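Side-chain contacts in iron-sulfur cluster assembly scaffold protein IscU (Streptococcus pyogenes, PDB 1SU0), which probably serves as a scaffold on which iron-sulfur clusters are built before being handed to other proteins, and binds zinc in this crystal form: residues Asp42-Thr47 / Trp132-Glu137; Ser72-Asp77 / Ala112-Gly117. All blocks are in the same frame, centred on the assembly; numbering follows the deposited sequence.

Contact 1 (Asp42-Thr47 / Trp132-Glu137); sequences DVISLT and WNALKE. With ZN (zinc ion), chain B.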
loop_
_atom_site.group_PDB
_atom_site.type_symbol
_atom_site.label_atom_id
_atom_site.label_comp_id
_atom_site.label_asym_id
_atom_site.label_seq_id
_atom_site.Cartn_x
_atom_site.Cartn_y
_atom_site.Cartn_z
ATOM N N ASP A 42 -2.289 -9.287 10.038
ATOM C CA ASP A 42 -2.818 -8.681 8.825
ATOM C C ASP A 42 -2.729 -9.703 7.689
ATOM O O ASP A 42 -1.930 -10.609 7.755
ATOM C CB ASP A 42 -2.088 -7.373 8.486
ATOM C CG ASP A 42 -1.925 -6.452 9.698
ATOM O OD1 ASP A 42 -0.828 -5.873 9.866
ATOM O OD2 ASP A 42 -2.829 -6.256 10.541
ATOM N N VAL A 43 -3.601 -9.593 6.695
ATOM C CA VAL A 43 -3.565 -10.447 5.507
ATOM C C VAL A 43 -4.103 -9.678 4.286
ATOM O O VAL A 43 -4.968 -8.809 4.417
ATOM C CB VAL A 43 -4.364 -11.771 5.662
ATOM C CG1 VAL A 43 -4.077 -12.461 6.987
ATOM C CG2 VAL A 43 -5.855 -11.531 5.529
ATOM N N ILE A 44 -3.577 -9.976 3.104
ATOM C CA ILE A 44 -4.073 -9.324 1.909
ATOM C C ILE A 44 -3.998 -10.183 0.652
ATOM O O ILE A 44 -3.038 -10.874 0.409
ATOM C CB ILE A 44 -3.327 -7.985 1.688
ATOM C CG1 ILE A 44 -3.946 -7.233 0.507
ATOM C CG2 ILE A 44 -1.821 -8.241 1.513
ATOM C CD1 ILE A 44 -3.538 -5.797 0.435
ATOM N N SER A 45 -5.044 -10.093 -0.141
ATOM C CA SER A 45 -5.131 -10.738 -1.417
ATOM C C SER A 45 -5.181 -9.556 -2.344
ATOM O O SER A 45 -6.123 -8.770 -2.294
ATOM C CB SER A 45 -6.407 -11.571 -1.488
ATOM O OG SER A 45 -6.555 -12.229 -2.724
ATOM N N LEU A 46 -4.142 -9.426 -3.158
ATOM C CA LEU A 46 -3.955 -8.295 -4.030
ATOM C C LEU A 46 -3.948 -8.813 -5.469
ATOM O O LEU A 46 -2.939 -9.340 -5.932
ATOM C CB LEU A 46 -2.616 -7.627 -3.679
ATOM C CG LEU A 46 -2.293 -6.187 -4.116
ATOM C CD1 LEU A 46 -1.050 -6.140 -4.961
ATOM C CD2 LEU A 46 -3.454 -5.500 -4.831
ATOM N N THR A 47 -5.084 -8.697 -6.152
ATOM C CA THR A 47 -5.151 -8.951 -7.591
ATOM C C THR A 47 -4.653 -7.733 -8.364
ATOM O O THR A 47 -5.143 -6.625 -8.145
ATOM C CB THR A 47 -6.586 -9.239 -8.039
ATOM O OG1 THR A 47 -7.439 -8.159 -7.649
ATOM C CG2 THR A 47 -7.151 -10.480 -7.352
ATOM N N TRP A 132 2.603 -3.092 0.030
ATOM C CA TRP A 132 3.667 -2.786 -0.899
ATOM C C TRP A 132 4.397 -4.045 -1.343
ATOM O O TRP A 132 4.716 -4.180 -2.508
ATOM C CB TRP A 132 4.621 -1.765 -0.281
ATOM C CG TRP A 132 3.975 -0.445 -0.139
ATOM C CD1 TRP A 132 3.366 0.053 0.981
ATOM C CD2 TRP A 132 3.802 0.534 -1.164
ATOM N NE1 TRP A 132 2.837 1.286 0.712
ATOM C CE2 TRP A 132 3.108 1.618 -0.591
ATOM C CE3 TRP A 132 4.177 0.613 -2.516
ATOM C CZ2 TRP A 132 2.777 2.763 -1.316
ATOM C CZ3 TRP A 132 3.837 1.750 -3.240
ATOM C CH2 TRP A 132 3.156 2.808 -2.638
ATOM N N ASN A 133 4.599 -4.981 -0.424
ATOM C CA ASN A 133 5.315 -6.228 -0.719
ATOM C C ASN A 133 4.459 -7.211 -1.491
ATOM O O ASN A 133 4.976 -8.025 -2.238
ATOM C CB ASN A 133 5.849 -6.851 0.574
ATOM C CG ASN A 133 6.813 -5.918 1.315
ATOM O OD1 ASN A 133 7.294 -6.241 2.396
ATOM N ND2 ASN A 133 7.052 -4.730 0.752
ATOM N N ALA A 134 3.143 -7.127 -1.335
ATOM C CA ALA A 134 2.236 -7.954 -2.136
ATOM C C ALA A 134 2.218 -7.405 -3.552
ATOM O O ALA A 134 1.946 -8.130 -4.507
ATOM C CB ALA A 134 0.824 -7.980 -1.545
ATOM N N LEU A 135 2.513 -6.118 -3.676
ATOM C CA LEU A 135 2.664 -5.504 -4.971
ATOM C C LEU A 135 3.957 -5.982 -5.604
ATOM O O LEU A 135 3.949 -6.415 -6.749
ATOM C CB LEU A 135 2.669 -3.977 -4.857
ATOM C CG LEU A 135 2.803 -3.236 -6.182
ATOM C CD1 LEU A 135 1.760 -3.712 -7.167
ATOM C CD2 LEU A 135 2.663 -1.751 -5.957
ATOM N N LYS A 136 5.066 -5.897 -4.868
ATOM C CA LYS A 136 6.373 -6.327 -5.382
ATOM C C LYS A 136 6.282 -7.726 -6.003
ATOM O O LYS A 136 6.816 -7.986 -7.087
ATOM C CB LYS A 136 7.408 -6.345 -4.260
ATOM C CG LYS A 136 7.915 -4.957 -3.817
ATOM C CD LYS A 136 9.200 -5.162 -3.036
ATOM C CE LYS A 136 9.646 -3.956 -2.268
ATOM N NZ LYS A 136 10.616 -4.430 -1.228
ATOM N N GLU A 137 5.570 -8.613 -5.312
ATOM C CA GLU A 137 5.405 -9.982 -5.765
ATOM C C GLU A 137 4.546 -10.050 -7.025
ATOM O O GLU A 137 4.872 -10.798 -7.964
ATOM C CB GLU A 137 4.791 -10.841 -4.665
ATOM C CG GLU A 137 5.818 -11.552 -3.790
ATOM C CD GLU A 137 6.379 -10.648 -2.701
ATOM O OE1 GLU A 137 6.827 -9.510 -3.019
ATOM O OE2 GLU A 137 6.363 -11.096 -1.523
HETATM ZN ZN ZN B . -0.883 -4.469 11.820
#

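Contact 2 (Ser72-Asp77 / Ala112-Gly117); sequences SSMMTD and AELLAG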
loop_
_atom_site.group_PDB
_atom_site.type_symbol
_atom_site.label_atom_id
_atom_site.label_comp_id
_atom_site.label_asym_id
_atom_site.label_seq_id
_atom_site.Cartn_x
_atom_site.Cartn_y
_atom_site.Cartn_z
ATOM N N SER A 72 -2.725 -0.288 2.650
ATOM C CA SER A 72 -3.066 -1.016 1.450
ATOM C C SER A 72 -3.878 -0.148 0.520
ATOM O O SER A 72 -3.617 -0.073 -0.689
ATOM C CB SER A 72 -3.837 -2.278 1.809
ATOM O OG SER A 72 -3.049 -3.076 2.673
ATOM N N SER A 73 -4.853 0.541 1.088
ATOM C CA SER A 73 -5.754 1.353 0.302
ATOM C C SER A 73 -4.963 2.459 -0.389
ATOM O O SER A 73 -5.082 2.676 -1.593
ATOM C CB SER A 73 -6.856 1.885 1.214
ATOM O OG SER A 73 -7.609 2.875 0.578
ATOM N N MET A 74 -4.117 3.131 0.366
ATOM C CA MET A 74 -3.292 4.210 -0.184
ATOM C C MET A 74 -2.262 3.711 -1.226
ATOM O O MET A 74 -1.981 4.375 -2.223
ATOM C CB MET A 74 -2.581 4.919 0.961
ATOM C CG MET A 74 -3.507 5.639 1.943
ATOM S SD MET A 74 -2.581 5.950 3.674
ATOM C CE MET A 74 -3.662 7.447 4.413
ATOM N N MET A 75 -1.701 2.536 -0.995
ATOM C CA MET A 75 -0.801 1.914 -1.962
ATOM C C MET A 75 -1.477 1.786 -3.348
ATOM O O MET A 75 -0.866 2.121 -4.359
ATOM C CB MET A 75 -0.345 0.561 -1.435
ATOM C CG MET A 75 0.613 -0.195 -2.353
ATOM S SD MET A 75 -0.344 -1.216 -3.732
ATOM C CE MET A 75 -1.344 -2.536 -2.602
ATOM N N THR A 76 -2.738 1.358 -3.391
ATOM C CA THR A 76 -3.442 1.177 -4.661
ATOM C C THR A 76 -3.576 2.493 -5.411
ATOM O O THR A 76 -3.418 2.534 -6.618
ATOM C CB THR A 76 -4.877 0.591 -4.479
ATOM O OG1 THR A 76 -5.730 1.543 -3.820
ATOM C CG2 THR A 76 -4.887 -0.655 -3.600
ATOM N N ASP A 77 -3.899 3.556 -4.692
ATOM C CA ASP A 77 -4.034 4.849 -5.303
ATOM C C ASP A 77 -2.695 5.254 -5.930
ATOM O O ASP A 77 -2.662 5.849 -7.010
ATOM C CB ASP A 77 -4.407 5.901 -4.261
ATOM C CG ASP A 77 -5.877 5.907 -3.895
ATOM O OD1 ASP A 77 -6.691 5.149 -4.452
ATOM O OD2 ASP A 77 -6.301 6.691 -3.029
ATOM N N ALA A 112 -0.629 8.077 0.994
ATOM C CA ALA A 112 0.307 7.224 1.742
ATOM C C ALA A 112 1.415 8.020 2.438
ATOM O O ALA A 112 2.047 7.543 3.360
ATOM C CB ALA A 112 0.950 6.210 0.834
ATOM N N GLU A 113 1.661 9.233 1.989
ATOM C CA GLU A 113 2.663 10.069 2.606
ATOM C C GLU A 113 2.336 10.366 4.069
ATOM O O GLU A 113 3.225 10.686 4.858
ATOM C CB GLU A 113 2.806 11.357 1.811
ATOM C CG GLU A 113 4.032 12.130 2.178
ATOM C CD GLU A 113 4.124 13.478 1.471
ATOM O OE1 GLU A 113 5.116 14.178 1.767
ATOM O OE2 GLU A 113 3.212 13.847 0.664
ATOM N N LEU A 114 1.057 10.242 4.414
ATOM C CA LEU A 114 0.564 10.430 5.767
ATOM C C LEU A 114 1.031 9.391 6.742
ATOM O O LEU A 114 0.847 9.563 7.943
ATOM C CB LEU A 114 -0.972 10.446 5.761
ATOM C CG LEU A 114 -1.613 11.633 5.014
ATOM C CD1 LEU A 114 -3.104 11.640 5.234
ATOM C CD2 LEU A 114 -1.014 12.972 5.414
ATOM N N LEU A 115 1.600 8.302 6.240
ATOM C CA LEU A 115 2.096 7.245 7.094
ATOM C C LEU A 115 3.567 7.390 7.403
ATOM O O LEU A 115 4.165 6.477 7.950
ATOM C CB LEU A 115 1.823 5.860 6.475
ATOM C CG LEU A 115 0.359 5.500 6.243
ATOM C CD1 LEU A 115 0.306 4.047 5.815
ATOM C CD2 LEU A 115 -0.501 5.751 7.490
ATOM N N ALA A 116 4.150 8.535 7.096
ATOM C CA ALA A 116 5.503 8.829 7.541
ATOM C C ALA A 116 5.678 8.582 9.052
ATOM O O ALA A 116 6.744 8.166 9.506
ATOM C CB ALA A 116 5.872 10.246 7.199
ATOM N N GLY A 117 4.624 8.805 9.827
ATOM C CA GLY A 117 4.696 8.658 11.261
ATOM C C GLY A 117 4.909 7.251 11.791
ATOM O O GLY A 117 5.149 7.081 12.978
HETATM O O HOH W 1 -1.722 6.912 -1.937
#

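Contact 1 (Asp42-Thr47 / Trp132-Glu137)
The peptide group joining A134 to L135 has L46 CD1 over one of its faces. The methyl lies 3.6 Å from A134 O. It is also 3.8 Å from L135 CA, where the same peptide ends. The indole of W132 is a second flat group of the helix segment and takes no part in the touch with the strand. M75 CG of helix 66-79 sits over a face of this ring, 3.5 Å from W132 CD2. The indole also stacks with the ring of F94. This is the sheet-helix layer of the NifU-type fold: strand 43-50, the middle strand of an antiparallel sheet, is covered by helix 122-139. The short segments run in broadly similar directions, at 41°, with their axes 8.9 Å apart. A small residue, A134, faces the strand here, and its methyl group meets two strand side chains. L46 CB reaches A134 CB at 4.1 Å. L46 holds CG anti to the backbone N (chi1 -162°), and its CD1 branch touches both A134 and L135. CD1 is 4.3 Å from L135 CB. The touching residues are all buried, and their side chains meet through apolar atoms. Just before the strand, the flat carboxylate of D42 binds the zinc ion through OD1, at 2.4 Å. C65 and C127 bind the same ion through SG, and C40 belongs to the same metal site. D42 OD2 is hydrogen-bonded elsewhere. In the strand itself, the branch methyl of I44 supplies the second partner of A134: I44 CG2 lies 4.1 Å from A134 CB.

Contact 2 (Ser72-Asp77 / Ala112-Gly117)
M74 lays its thioether across A112, with M74 SD 3.7 Å from A112 CA. The contact joins helix 66-79 of the NifU-type domain to a 3-10 turn in the long connection between helices 84-97 and 122-139. Backbone bonds from L115 N to A112 O and from A116 N to E113 O, each spanning three residues, give the turn its tight winding. M74 carries nearly all of the contact on the helix side. Its CG stands beside the backbone N (chi1 -64°), and the chain beyond is extended, so CB, CG and SD run along A112, SD also meets L115 and CE reaches L114. At the root, M74 CB packs on A112 CB at 3.8 Å. Farther out, the two side chains of M74 and L115 pass at a slant, and M74 SD lies 3.9 Å from L115 CG. The terminal methyl turns to L114, with M74 CE 4.2 Å from L114 CB. V14 and H17 of helix 8-19 also touch M74, while L114 touches V13 of that helix. At its nearest atom, the L115 side chain is about 10 Å from the zinc ion, so the turn lies near the metal site without entering it. A water adds a polar link between the backbones. It donates to M74 O at 2.6 Å and accepts a weak bond from A112 N at 3.3 Å. Within the helix, T76 turns its hydroxyl back to the preceding turn. T76 OG1 donates to S73 O over 2.6 Å, at a C=O...donor angle of 142° and 15° from the carbonyl plane.

In the fold
The chain starts with helix 8-19, then enters the sheet through strand 33-36. Strand 43-50 provides the first half of contact 1, and strand 55-63 follows. Helix 66-79 then provides the first half of contact 2. Helix 84-97 comes next, and the turn at 112-117 closes the smaller loop, of 34 residues. Helix 122-139 closes the larger loop, of 84 residues, so contact 2 lies wholly within contact 1 in sequence. Contact 1 ties the sheet to the last helix. Contact 2 ties helix 66-79 to the late connection. The two meet through that helix: M75 packs on L46 and L135, and S72 touches I44.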